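PDB 4EVQ: putative ABC transporter subunit, substrate-binding component from Rhodopseudomonas palustris, which binds 4-hydroxybenzoate and probably delivers such lignin-derived aromatic acids to an ABC transporter as its substrate-binding component. Local coordinates for residues E41-S46 / Q292-G297; R103-P108 / A312-L317; G136-A141 / V259-S264; G297-A302 / A319-A324; Q343-R348 / L360-V365. All blocks are in the same frame, centred on the assembly; numbering follows the deposited sequence.

Contact 1 of 5, residues E41-S46 / Q292-G297; sequences ELYVQS and QGWDAG
Tyr-43 and Trp-294 meet as a T-shaped aromatic pair: the tyrosine turns its edge to the face of the indole, with planes at 82° and the centroids of the tyrosine and the six-membered indole ring 5.2 Å apart. Tyr-43 CD1 stands over the middle of the indole. Its first torsion sets the tyrosine ring upright, CG opposite the backbone N (chi1 -178°). A CH-pi contact continues the same face, Tyr-43 CB lying 4.0 Å from the centroid of the six-membered ring. Apolar packing adds Leu-42 CD2, 3.9 Å from Trp-294 CZ3. Gly-297, lacking a side chain, lets its backbone touch the tyrosine ring, Gly-297 O lying 3.5 Å from Tyr-43 CE2. No hydrogen bond joins segments 41-46 and 292-297, whose axes approach to 8.2 Å at a crossing angle of -43°. Among the polar ends, Ser-46 OG turns back to Tyr-43 O. An alanine in place of Trp-294 would probably open a gap under the Tyr-43 ring and leave Glu-270 without its indole N-H partner. The joint thus rests on ring faces and edges: the indole N-H is satisfied by Glu-270 of helix 269-282, the tyrosine hydroxyl by Asp-301 further along helix 288-306.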
# COMPACT_ATOMS: atom_id res chain seq x y z
N GLU A 41 7.30 -4.49 -13.68
CA GLU A 41 7.89 -5.16 -14.83
C GLU A 41 6.85 -5.38 -15.93
O GLU A 41 7.15 -5.29 -17.11
CB GLU A 41 8.51 -6.49 -14.41
CG GLU A 41 9.76 -6.26 -13.57
CD GLU A 41 10.42 -7.54 -13.05
OE1 GLU A 41 9.72 -8.54 -12.77
OE2 GLU A 41 11.66 -7.51 -12.88
N LEU A 42 5.63 -5.74 -15.54
CA LEU A 42 4.58 -5.93 -16.53
C LEU A 42 4.30 -4.62 -17.25
O LEU A 42 4.07 -4.60 -18.48
CB LEU A 42 3.29 -6.47 -15.85
CG LEU A 42 2.25 -7.05 -16.81
CD1 LEU A 42 2.74 -8.36 -17.46
CD2 LEU A 42 0.89 -7.22 -16.07
N TYR A 43 4.27 -3.53 -16.51
CA TYR A 43 4.06 -2.24 -17.20
C TYR A 43 5.16 -1.96 -18.18
O TYR A 43 4.89 -1.54 -19.31
CB TYR A 43 3.95 -1.07 -16.22
CG TYR A 43 3.70 0.19 -16.97
CD1 TYR A 43 2.48 0.42 -17.56
CD2 TYR A 43 4.72 1.11 -17.17
CE1 TYR A 43 2.26 1.54 -18.34
CE2 TYR A 43 4.51 2.24 -17.94
CZ TYR A 43 3.27 2.46 -18.51
OH TYR A 43 3.03 3.59 -19.26
N VAL A 44 6.41 -2.14 -17.76
CA VAL A 44 7.52 -1.89 -18.69
C VAL A 44 7.37 -2.79 -19.92
O VAL A 44 7.58 -2.33 -21.04
CB VAL A 44 8.87 -2.11 -18.00
CG1 VAL A 44 10.01 -2.16 -19.01
CG2 VAL A 44 9.11 -1.01 -16.93
N GLN A 45 7.01 -4.05 -19.75
CA GLN A 45 6.78 -4.94 -20.89
C GLN A 45 5.66 -4.45 -21.77
O GLN A 45 5.78 -4.53 -23.01
CB GLN A 45 6.51 -6.34 -20.37
CG GLN A 45 6.19 -7.40 -21.44
CD GLN A 45 6.03 -8.79 -20.82
OE1 GLN A 45 5.05 -9.09 -20.10
NE2 GLN A 45 7.01 -9.65 -21.07
N SER A 46 4.60 -3.91 -21.18
CA SER A 46 3.48 -3.42 -21.95
C SER A 46 3.90 -2.26 -22.86
O SER A 46 3.25 -2.02 -23.86
CB SER A 46 2.32 -2.99 -21.04
OG SER A 46 2.50 -1.69 -20.48
N GLN A 292 -0.16 -0.94 -7.44
CA GLN A 292 0.68 0.14 -7.00
C GLN A 292 2.02 0.13 -7.74
O GLN A 292 2.56 1.20 -8.05
CB GLN A 292 0.88 0.10 -5.48
CG GLN A 292 -0.42 0.43 -4.74
CD GLN A 292 -0.43 0.10 -3.25
OE1 GLN A 292 -1.38 0.44 -2.57
NE2 GLN A 292 0.62 -0.54 -2.76
N GLY A 293 2.56 -1.03 -8.04
CA GLY A 293 3.78 -1.15 -8.84
C GLY A 293 3.55 -0.77 -10.27
O GLY A 293 4.37 -0.05 -10.88
N TRP A 294 2.49 -1.24 -10.86
CA TRP A 294 2.12 -0.85 -12.20
C TRP A 294 2.01 0.66 -12.33
O TRP A 294 2.52 1.28 -13.30
CB TRP A 294 0.79 -1.51 -12.52
CG TRP A 294 0.14 -1.17 -13.84
CD1 TRP A 294 -0.79 -0.19 -14.04
CD2 TRP A 294 0.24 -1.89 -15.08
NE1 TRP A 294 -1.23 -0.24 -15.33
CE2 TRP A 294 -0.63 -1.26 -16.00
CE3 TRP A 294 1.00 -2.97 -15.51
CZ2 TRP A 294 -0.76 -1.68 -17.33
CZ3 TRP A 294 0.84 -3.41 -16.83
CH2 TRP A 294 -0.03 -2.77 -17.72
N ASP A 295 1.36 1.29 -11.38
CA ASP A 295 1.18 2.73 -11.44
C ASP A 295 2.45 3.50 -11.14
O ASP A 295 2.59 4.64 -11.63
CB ASP A 295 0.05 3.18 -10.52
CG ASP A 295 -1.33 2.77 -11.05
OD1 ASP A 295 -1.49 2.64 -12.29
OD2 ASP A 295 -2.27 2.63 -10.24
N ALA A 296 3.36 2.94 -10.37
CA ALA A 296 4.69 3.53 -10.26
C ALA A 296 5.32 3.54 -11.64
O ALA A 296 5.95 4.55 -12.00
CB ALA A 296 5.54 2.75 -9.27
N GLY A 297 5.14 2.49 -12.43
CA GLY A 297 5.62 2.45 -13.81
C GLY A 297 4.95 3.51 -14.64
O GLY A 297 5.65 4.24 -15.36

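Contact 2 of 5, residues R103-P108 / A312-L317; sequences REDGIP and AKRKEL
Arg-314 lies across the turn that follows helix 92-105, its guanidinium laid with one face over Ile-107 CA, 3.6 Å from the plane. The packed part runs inward from there. Pro-108 CD sits 3.8 Å from Arg-314 NE, crossing the arginine stem at about a right angle, and deeper still Pro-108 CG meets Leu-317 CD2 at 4.0 Å. Because the arginine chain is extended from CG to NE, its methylenes pass Gly-106 O and Pro-108 before the charged end arrives at Asp-105. The outer side is looser and wet. Asp-105 OD2 and Arg-314 NH1 form a salt bridge at 3.6 Å, too far apart for a direct hydrogen bond, with carboxylate and guanidinium planes 58° apart. Two waters in the guanidinium plane fill in: one gives a proton to Asp-105 OD2 and accepts from Arg-314 NH2 at 2.8 Å, the other links Asp-105 O to Arg-314 NH1. Asp-105 OD2 also accepts from Ile-107 N at 3.1 Å, which closes an Asx turn. Gly-106, with positive phi (96°), ends the helix, and the turn leads the chain into strand 109-111, a helix-to-strand connection of the Rossmann-like lobe of periplasmic binding proteins, here flanked by the start of helix 314-322.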
# COMPACT_ATOMS: atom_id res chain seq x y z
N ARG A 103 15.05 12.58 -0.00
CA ARG A 103 14.56 13.94 -0.10
C ARG A 103 15.71 14.95 -0.10
O ARG A 103 15.58 16.02 -0.68
CB ARG A 103 13.55 14.22 1.00
CG ARG A 103 14.12 14.28 2.34
CD ARG A 103 13.01 14.40 3.39
NE ARG A 103 12.12 15.54 3.15
CZ ARG A 103 12.38 16.81 3.48
NH1 ARG A 103 11.47 17.75 3.24
NH2 ARG A 103 13.54 17.16 4.04
N GLU A 104 16.84 14.61 0.50
CA GLU A 104 17.98 15.53 0.52
C GLU A 104 18.77 15.37 -0.75
O GLU A 104 19.42 16.31 -1.17
CB GLU A 104 18.85 15.23 1.71
CG GLU A 104 18.17 15.54 3.05
CD GLU A 104 17.93 17.02 3.34
OE1 GLU A 104 18.24 17.87 2.49
OE2 GLU A 104 17.49 17.33 4.48
N ASP A 105 18.76 14.19 -1.35
CA ASP A 105 19.57 13.94 -2.53
C ASP A 105 18.95 14.52 -3.81
O ASP A 105 19.67 15.04 -4.67
CB ASP A 105 19.75 12.43 -2.70
CG ASP A 105 20.53 12.10 -3.92
OD1 ASP A 105 21.78 12.16 -3.84
OD2 ASP A 105 19.93 11.83 -4.97
N GLY A 106 17.65 14.45 -3.94
CA GLY A 106 16.92 14.93 -5.10
C GLY A 106 16.58 13.89 -6.15
O GLY A 106 15.85 14.16 -7.07
N ILE A 107 17.13 12.68 -6.05
CA ILE A 107 16.81 11.62 -6.98
C ILE A 107 15.27 11.41 -7.06
O ILE A 107 14.55 11.38 -6.03
CB ILE A 107 17.49 10.29 -6.54
CG1 ILE A 107 17.26 9.17 -7.55
CG2 ILE A 107 16.98 9.85 -5.15
CD1 ILE A 107 18.17 7.93 -7.28
N PRO A 108 14.73 11.23 -8.28
CA PRO A 108 13.27 10.94 -8.37
C PRO A 108 12.98 9.67 -7.61
O PRO A 108 13.64 8.64 -7.79
CB PRO A 108 13.05 10.74 -9.87
CG PRO A 108 14.17 11.62 -10.53
CD PRO A 108 15.35 11.37 -9.62
N ALA A 312 18.82 13.38 -16.65
CA ALA A 312 19.66 14.39 -16.03
C ALA A 312 18.79 15.57 -15.63
O ALA A 312 19.12 16.30 -14.68
CB ALA A 312 20.80 14.86 -16.97
N LYS A 313 17.70 15.77 -16.36
CA LYS A 313 16.76 16.86 -16.10
C LYS A 313 15.81 16.48 -14.95
O LYS A 313 14.60 16.36 -15.17
CB LYS A 313 15.95 17.17 -17.35
CG LYS A 313 16.78 17.89 -18.48
CD LYS A 313 15.94 18.11 -19.75
CE LYS A 313 16.67 19.00 -20.78
NZ LYS A 313 16.67 18.38 -22.13
N ARG A 314 16.38 16.30 -13.75
CA ARG A 314 15.64 15.76 -12.59
C ARG A 314 14.51 16.68 -12.17
O ARG A 314 13.44 16.21 -11.86
CB ARG A 314 16.53 15.54 -11.36
CG ARG A 314 17.38 14.31 -11.44
CD ARG A 314 18.13 14.07 -10.19
NE ARG A 314 18.83 12.79 -10.29
CZ ARG A 314 19.65 12.34 -9.36
NH1 ARG A 314 19.85 13.06 -8.30
NH2 ARG A 314 20.24 11.13 -9.49
N LYS A 315 14.75 17.98 -12.14
CA LYS A 315 13.74 18.93 -11.69
C LYS A 315 12.51 18.88 -12.58
O LYS A 315 11.37 18.85 -12.11
CB LYS A 315 14.33 20.34 -11.67
CG LYS A 315 13.44 21.40 -11.03
CD LYS A 315 14.19 22.73 -10.83
CE LYS A 315 15.64 22.55 -10.33
NZ LYS A 315 15.79 22.73 -8.86
N GLU A 316 12.74 18.83 -13.88
CA GLU A 316 11.69 18.79 -14.86
C GLU A 316 10.97 17.42 -14.84
O GLU A 316 9.75 17.36 -14.97
CB GLU A 316 12.35 19.04 -16.21
CG GLU A 316 13.01 20.43 -16.35
CD GLU A 316 14.44 20.61 -15.80
OE1 GLU A 316 15.07 19.71 -15.24
OE2 GLU A 316 14.95 21.73 -15.97
N LEU A 317 11.74 16.35 -14.70
CA LEU A 317 11.15 15.04 -14.57
C LEU A 317 10.22 14.97 -13.35
O LEU A 317 9.07 14.55 -13.47
CB LEU A 317 12.29 14.03 -14.46
CG LEU A 317 11.84 12.54 -14.55
CD1 LEU A 317 13.02 11.66 -14.95
CD2 LEU A 317 11.27 12.02 -13.23
O HOH W 1 21.47 11.02 -7.01
O HOH W 2 19.27 15.57 -7.49

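Contact 3 of 5, residues G136-A141 / V259-S264. With SO4 (sulfate ion), chain D.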
# COMPACT_ATOMS: atom_id res chain seq x y z
N GLY A 136 -2.96 6.85 7.80
CA GLY A 136 -4.03 7.42 8.61
C GLY A 136 -5.28 7.60 7.78
O GLY A 136 -6.40 7.39 8.27
N GLN A 137 -5.11 7.96 6.51
CA GLN A 137 -6.28 8.15 5.67
C GLN A 137 -7.08 6.87 5.42
O GLN A 137 -8.31 6.85 5.51
CB GLN A 137 -5.90 8.83 4.36
CG GLN A 137 -7.12 9.28 3.55
CD GLN A 137 -6.80 10.16 2.36
OE1 GLN A 137 -5.72 10.14 1.83
NE2 GLN A 137 -7.81 10.90 1.91
N ILE A 138 -6.39 5.78 5.16
CA ILE A 138 -7.12 4.54 4.96
C ILE A 138 -7.71 4.04 6.28
O ILE A 138 -8.82 3.54 6.31
CB ILE A 138 -6.29 3.45 4.23
CG1 ILE A 138 -7.24 2.34 3.78
CG2 ILE A 138 -5.12 2.92 5.07
CD1 ILE A 138 -6.59 1.29 2.86
N GLY A 139 -7.00 4.23 7.38
CA GLY A 139 -7.59 3.87 8.67
C GLY A 139 -8.87 4.65 8.97
O GLY A 139 -9.88 4.10 9.41
N ARG A 140 -8.82 5.95 8.72
CA ARG A 140 -10.00 6.81 8.88
C ARG A 140 -11.17 6.34 8.02
O ARG A 140 -12.31 6.25 8.49
CB ARG A 140 -9.70 8.24 8.51
CG ARG A 140 -8.95 8.99 9.57
CD ARG A 140 -8.87 10.44 9.18
NE ARG A 140 -8.50 11.32 10.25
CZ ARG A 140 -9.37 11.84 11.11
NH1 ARG A 140 -10.63 11.53 11.06
NH2 ARG A 140 -8.95 12.66 12.03
N ALA A 141 -10.89 5.98 6.77
CA ALA A 141 -11.95 5.55 5.88
C ALA A 141 -12.58 4.25 6.38
O ALA A 141 -13.79 4.06 6.26
CB ALA A 141 -11.42 5.41 4.44
N VAL A 259 -11.87 -2.02 3.63
CA VAL A 259 -11.88 -0.81 2.81
C VAL A 259 -10.54 -0.70 2.10
O VAL A 259 -9.49 -0.86 2.74
CB VAL A 259 -12.19 0.42 3.66
CG1 VAL A 259 -11.95 1.69 2.88
CG2 VAL A 259 -13.64 0.37 4.18
N LEU A 260 -10.56 -0.45 0.80
CA LEU A 260 -9.31 -0.33 0.04
C LEU A 260 -9.58 0.50 -1.20
O LEU A 260 -10.67 0.50 -1.75
CB LEU A 260 -8.77 -1.73 -0.37
CG LEU A 260 -7.29 -1.79 -0.75
CD1 LEU A 260 -6.39 -1.47 0.43
CD2 LEU A 260 -7.00 -3.21 -1.30
N HIS A 261 -8.50 1.08 -1.70
CA HIS A 261 -8.46 1.84 -2.94
C HIS A 261 -8.43 1.01 -4.21
O HIS A 261 -8.33 1.55 -5.30
CB HIS A 261 -7.30 2.84 -2.86
CG HIS A 261 -6.01 2.22 -2.48
ND1 HIS A 261 -5.80 1.72 -1.22
CD2 HIS A 261 -4.85 2.07 -3.16
CE1 HIS A 261 -4.58 1.23 -1.15
NE2 HIS A 261 -3.98 1.44 -2.30
N TYR A 262 -8.52 -0.30 -4.09
CA TYR A 262 -8.61 -1.19 -5.26
C TYR A 262 -9.53 -2.36 -4.95
O TYR A 262 -9.58 -2.81 -3.82
CB TYR A 262 -7.22 -1.74 -5.64
CG TYR A 262 -7.25 -2.63 -6.84
CD1 TYR A 262 -7.52 -2.13 -8.12
CD2 TYR A 262 -6.97 -3.99 -6.71
CE1 TYR A 262 -7.59 -2.96 -9.20
CE2 TYR A 262 -7.02 -4.83 -7.81
CZ TYR A 262 -7.31 -4.31 -9.06
OH TYR A 262 -7.35 -5.17 -10.13
N VAL A 263 -10.27 -2.81 -5.96
CA VAL A 263 -11.02 -4.06 -5.90
C VAL A 263 -10.85 -4.70 -7.27
O VAL A 263 -10.89 -4.00 -8.27
CB VAL A 263 -12.54 -3.86 -5.72
CG1 VAL A 263 -13.16 -5.14 -5.12
CG2 VAL A 263 -12.89 -2.70 -4.97
N SER A 264 -10.65 -6.02 -7.33
CA SER A 264 -10.25 -6.58 -8.61
C SER A 264 -11.34 -6.55 -9.64
O SER A 264 -11.03 -6.60 -10.81
CB SER A 264 -9.67 -7.99 -8.49
OG SER A 264 -10.60 -8.79 -7.92
S SO4 D . -5.25 13.09 10.80
O1 SO4 D . -5.66 11.71 10.51
O2 SO4 D . -3.85 13.06 11.20
O3 SO4 D . -5.31 13.84 9.55
O4 SO4 D . -6.13 13.76 11.76
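Ile-138 reaches out of helix 135-148 and sets its CD1 methyl at the end of strand 257-260, where it touches three groups of the strand and the following turn. With CG1 opposite the backbone N (chi1 -167°) and chi2 also extended, the side chain is stretched to its full length toward the strand; it is about 8 Å from the bound 4-hydroxybenzoate. CD1 rests 3.6 Å from Val-259 O and 3.7 Å from Leu-260 CD1. Leu-260 starts out pointing away from the helix, yet its CD1 branch returns to meet the isoleucine. The His-261 ring offers its edge: Ile-138 CD1 lies near the ring plane, 4.2 Å from ND1, while NE2 on the far side of the imidazole bonds to Gln-292. One helical turn on, Ala-141 CB faces Val-259 CG1 at 4.1 Å, a looser meeting of two methyls. Phe-345 of the neighbouring strand packs against both Ile-138 and Val-259. On the outer side of the helix Arg-140 holds a sulfate, probably from the crystallisation liquor, through NE to O1 (2.9 Å, 171°) and NH2 to O4 (3.0 Å), with the sulfur near the guanidinium plane, at its edge; Arg-121 also hydrogen-bonds the ion. The helix is therefore two-sided: in these segments it offers apolar side chains to the strand, with no hydrogen bond between them, and a charged, anion-holding arginine on its outer face.

Contact 4 of 5, residues G297-A302 / A319-A324; sequences GQLLDA and AAMAAA
Backbones of helix 288-306 and the last turns of helix 314-322 come nearest at Leu-299 and Met-321, whose CA atoms are 6.0 Å apart, and no hydrogen bond passes between them. Leu-299 and Met-321, the latter a selenomethionine, cross at about a right angle. Leu-299 CD1 does most of the touching: it lies 3.5 Å from Met-321 O, 4.0 Å from Met-321 CB and 3.7 Å from Ala-324 CB. The selenomethionine runs the other way, its CG and SE each 3.5 Å from Leu-299 O. A bend at its last torsion (chi3 -62°) turns the terminal CE aside once SE has passed near Leu-300 CA, at 3.9 Å. Small residues finish the seam, Ala-302 CB facing Ala-324 CB at 4.0 Å. Replacing Leu-299 by an alanine would probably open a gap beside Met-321 and Ala-324 and leave the selenomethionine chain freer to shift. Around this apolar seam, Phe-129 of strand 128-130 touches both Leu-299 and Met-321, Phe-326 of strand 325-328 covers Leu-299, and Leu-51 of strand 50-51 meets Leu-300. Helix 288-306 is thus bordered by helix 314-322 and by strands at both outer edges of the six-stranded sheet.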
# COMPACT_ATOMS: atom_id res chain seq x y z
N GLY A 297 5.14 2.49 -12.43
CA GLY A 297 5.62 2.45 -13.81
C GLY A 297 4.95 3.51 -14.64
O GLY A 297 5.65 4.24 -15.36
N GLN A 298 3.64 3.68 -14.55
CA GLN A 298 2.99 4.75 -15.31
C GLN A 298 3.46 6.14 -14.91
O GLN A 298 3.61 7.06 -15.77
CB GLN A 298 1.48 4.67 -15.16
CG GLN A 298 0.85 3.36 -15.56
CD GLN A 298 -0.59 3.56 -15.98
OE1 GLN A 298 -0.88 4.00 -17.11
NE2 GLN A 298 -1.52 3.23 -15.11
N LEU A 299 3.66 6.38 -13.62
CA LEU A 299 4.09 7.68 -13.16
C LEU A 299 5.51 7.97 -13.65
O LEU A 299 5.80 9.09 -14.13
CB LEU A 299 4.02 7.70 -11.63
CG LEU A 299 4.32 9.05 -10.99
CD1 LEU A 299 3.32 10.12 -11.43
CD2 LEU A 299 4.39 8.94 -9.47
N LEU A 300 6.41 7.00 -13.53
CA LEU A 300 7.75 7.17 -14.05
C LEU A 300 7.72 7.39 -15.52
O LEU A 300 8.48 8.26 -16.02
CB LEU A 300 8.60 5.95 -13.68
CG LEU A 300 10.08 6.06 -14.11
CD1 LEU A 300 10.72 7.32 -13.55
CD2 LEU A 300 10.85 4.83 -13.66
N ASP A 301 6.92 6.67 -16.28
CA ASP A 301 6.83 6.87 -17.72
C ASP A 301 6.44 8.31 -18.03
O ASP A 301 7.01 8.91 -18.95
CB ASP A 301 5.76 5.89 -18.28
CG ASP A 301 5.93 5.57 -19.77
OD1 ASP A 301 6.95 5.87 -20.37
OD2 ASP A 301 5.01 4.92 -20.30
N ALA A 302 5.51 8.88 -17.29
CA ALA A 302 5.08 10.24 -17.51
C ALA A 302 6.25 11.19 -17.31
O ALA A 302 6.45 12.16 -18.11
CB ALA A 302 3.94 10.60 -16.59
N ALA A 319 8.80 17.48 -11.77
CA ALA A 319 7.64 18.37 -11.89
C ALA A 319 6.56 17.70 -12.78
O ALA A 319 5.36 17.85 -12.57
CB ALA A 319 8.06 19.73 -12.48
N ALA A 320 7.01 16.98 -13.79
CA ALA A 320 6.07 16.29 -14.65
C ALA A 320 5.32 15.19 -13.92
O ALA A 320 4.13 14.99 -14.15
CB ALA A 320 6.78 15.76 -15.87
N MSE A 321 6.01 14.47 -13.04
CA MSE A 321 5.33 13.47 -12.24
C MSE A 321 4.31 14.12 -11.32
O MSE A 321 3.23 13.57 -11.10
CB MSE A 321 6.36 12.65 -11.48
CG MSE A 321 7.19 11.81 -12.42
SE MSE A 321 8.05 10.23 -11.66
CE MSE A 321 9.16 11.15 -10.41
N ALA A 322 4.64 15.25 -10.74
CA ALA A 322 3.70 15.89 -9.83
C ALA A 322 2.39 16.25 -10.50
O ALA A 322 1.32 16.17 -9.87
CB ALA A 322 4.35 17.13 -9.21
N ALA A 323 2.46 16.61 -11.77
CA ALA A 323 1.31 17.03 -12.55
C ALA A 323 0.66 15.88 -13.30
O ALA A 323 -0.33 16.08 -14.02
CB ALA A 323 1.76 18.11 -13.53
N ALA A 324 1.18 14.68 -13.14
CA ALA A 324 0.70 13.58 -13.95
C ALA A 324 -0.73 13.16 -13.61
O ALA A 324 -1.19 13.22 -12.46
CB ALA A 324 1.64 12.40 -13.86

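Contact 5 of 5, residues Q343-R348 / L360-V365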
# COMPACT_ATOMS: atom_id res chain seq x y z
N GLN A 343 -7.90 9.45 -4.44
CA GLN A 343 -8.53 8.30 -5.02
C GLN A 343 -9.71 7.83 -4.16
O GLN A 343 -9.76 8.10 -2.98
CB GLN A 343 -7.49 7.18 -5.14
CG GLN A 343 -7.07 6.64 -3.77
CD GLN A 343 -5.83 5.76 -3.82
OE1 GLN A 343 -5.57 5.12 -4.82
NE2 GLN A 343 -5.07 5.78 -2.77
N ASN A 344 -10.60 7.09 -4.78
CA ASN A 344 -11.71 6.48 -4.05
C ASN A 344 -11.19 5.41 -3.10
O ASN A 344 -10.19 4.72 -3.40
CB ASN A 344 -12.70 5.82 -5.03
CG ASN A 344 -13.54 6.81 -5.82
OD1 ASN A 344 -13.73 7.95 -5.46
ND2 ASN A 344 -14.15 6.29 -6.87
N PHE A 345 -11.92 5.22 -2.02
CA PHE A 345 -11.82 4.01 -1.21
C PHE A 345 -13.14 3.27 -1.29
O PHE A 345 -14.20 3.84 -1.10
CB PHE A 345 -11.45 4.32 0.24
CG PHE A 345 -10.05 4.83 0.41
CD1 PHE A 345 -8.98 3.95 0.56
CD2 PHE A 345 -9.79 6.19 0.38
CE1 PHE A 345 -7.67 4.40 0.67
CE2 PHE A 345 -8.48 6.62 0.51
CZ PHE A 345 -7.42 5.72 0.68
N TYR A 346 -13.06 1.98 -1.58
CA TYR A 346 -14.23 1.13 -1.73
C TYR A 346 -14.44 0.23 -0.52
O TYR A 346 -13.48 -0.30 0.04
CB TYR A 346 -14.06 0.26 -2.99
CG TYR A 346 -13.58 1.03 -4.22
CD1 TYR A 346 -14.47 1.76 -5.01
CD2 TYR A 346 -12.25 1.03 -4.62
CE1 TYR A 346 -14.04 2.46 -6.13
CE2 TYR A 346 -11.81 1.73 -5.73
CZ TYR A 346 -12.72 2.44 -6.49
OH TYR A 346 -12.33 3.15 -7.63
N LEU A 347 -15.71 0.04 -0.14
CA LEU A 347 -16.10 -0.97 0.81
C LEU A 347 -16.13 -2.29 0.07
O LEU A 347 -16.63 -2.35 -1.04
CB LEU A 347 -17.48 -0.63 1.39
CG LEU A 347 -18.05 -1.65 2.38
CD1 LEU A 347 -17.22 -1.66 3.66
CD2 LEU A 347 -19.54 -1.31 2.66
N ARG A 348 -15.58 -3.32 0.69
CA ARG A 348 -15.46 -4.63 0.05
C ARG A 348 -15.85 -5.73 1.03
O ARG A 348 -15.75 -5.55 2.23
CB ARG A 348 -14.03 -4.91 -0.39
CG ARG A 348 -13.36 -3.69 -1.04
CD ARG A 348 -11.97 -3.94 -1.53
NE ARG A 348 -11.11 -4.56 -0.53
CZ ARG A 348 -9.99 -5.22 -0.81
NH1 ARG A 348 -9.55 -5.25 -2.04
NH2 ARG A 348 -9.35 -5.85 0.13
N LEU A 360 -18.83 2.63 -2.84
CA LEU A 360 -17.86 3.60 -2.46
C LEU A 360 -17.95 3.86 -0.96
O LEU A 360 -19.06 4.13 -0.43
CB LEU A 360 -18.21 4.87 -3.24
CG LEU A 360 -17.18 5.95 -3.26
CD1 LEU A 360 -15.93 5.44 -3.82
CD2 LEU A 360 -17.72 7.15 -4.09
N ALA A 361 -16.84 3.78 -0.25
CA ALA A 361 -16.75 4.15 1.15
C ALA A 361 -16.38 5.62 1.29
O ALA A 361 -17.04 6.34 2.04
CB ALA A 361 -15.73 3.27 1.90
N ALA A 362 -15.36 6.09 0.58
CA ALA A 362 -14.94 7.48 0.61
C ALA A 362 -14.69 7.88 -0.82
O ALA A 362 -14.06 7.13 -1.54
CB ALA A 362 -13.67 7.66 1.45
N PRO A 363 -15.15 9.08 -1.25
CA PRO A 363 -14.78 9.59 -2.56
C PRO A 363 -13.34 10.05 -2.55
O PRO A 363 -12.66 9.94 -1.53
CB PRO A 363 -15.75 10.78 -2.76
CG PRO A 363 -15.83 11.33 -1.42
CD PRO A 363 -15.82 10.14 -0.47
N ALA A 364 -12.88 10.57 -3.66
CA ALA A 364 -11.48 10.85 -3.83
C ALA A 364 -11.11 12.20 -3.22
O ALA A 364 -11.37 13.27 -3.83
CB ALA A 364 -11.11 10.81 -5.27
N VAL A 365 -10.53 12.18 -2.02
CA VAL A 365 -10.20 13.42 -1.34
C VAL A 365 -8.72 13.42 -0.95
O VAL A 365 -8.10 12.39 -0.74
CB VAL A 365 -11.08 13.76 -0.13
CG1 VAL A 365 -12.53 13.60 -0.44
CG2 VAL A 365 -10.74 12.96 1.02
O HOH W 3 -7.78 9.75 -1.50
O HOH W 4 -10.32 9.42 -0.33
O HOH W 5 -14.90 10.09 -6.11
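Phe-345 O accepts two backbone N-H groups in succession, from Ala-361 (2.8 Å) and Ala-362 (3.0 Å), the mark of a classic beta bulge in the antiparallel hairpin of strands 345-351 and 354-362. The Ala-361 donor lies in the carbonyl plane but its N-H...O angle is only 144°, whereas that of Ala-362 is straighter (166°) and its donor tilted from the plane. Phe-345 N returns a bond to Ala-362 O, so these two residues form a hydrogen-bonded pair; past the extra residue the register slips by one and Tyr-346 pairs with Leu-360 without hydrogen bonds. Phe-345 and Ala-362 point to the same face of the sheet, while the side chains of Tyr-346 and Leu-360 diverge. Leu-360 nevertheless bends its CD1 back, CG being opposite the backbone N (chi1 -167°), and this methyl packs 3.4 Å from Asn-344 CG. Strand 354-362 is the outermost of the seven-stranded sheet; on its other side strand 345-351 pairs with strand 257-260, through Tyr-346 and Leu-260 among others. On the other side of the Phe-345 and Ala-362 pair the two segments stay close but are joined largely by water. One water accepts from Gln-343 N and lies near Val-365 O; another sits between Gln-343 O and Pro-363 O. A third lies between Asn-344 OD1 and Ala-364 N, accepting from the latter. Gln-343 O also receives a CA-H...O contact from Ala-364 CA, at 3.4 Å.

From the N terminus, helix 30-46 waits some 245 residues for helix 288-306, and contact 1 closes that long loop. Contact 2 opens inside it at 103-108 and closes beyond it at 312-317, so the two cross. Contact 3 joins 136-141 to 259-264 and is nested within both. Contact 4 shares Gly-297 with contact 1, touches contact 2 through Met-321 and Pro-108, and crosses contact 2. Contact 5 closes last, a hairpin in series with the rest. Contacts 1 and 2 tie helices 288-306 and 314-322 to the lobe of the six-stranded sheet, and contact 4 joins the two helices; contacts 3 and 5 lie on the seven-stranded one, and Gln-292 with His-261 connects the two groups.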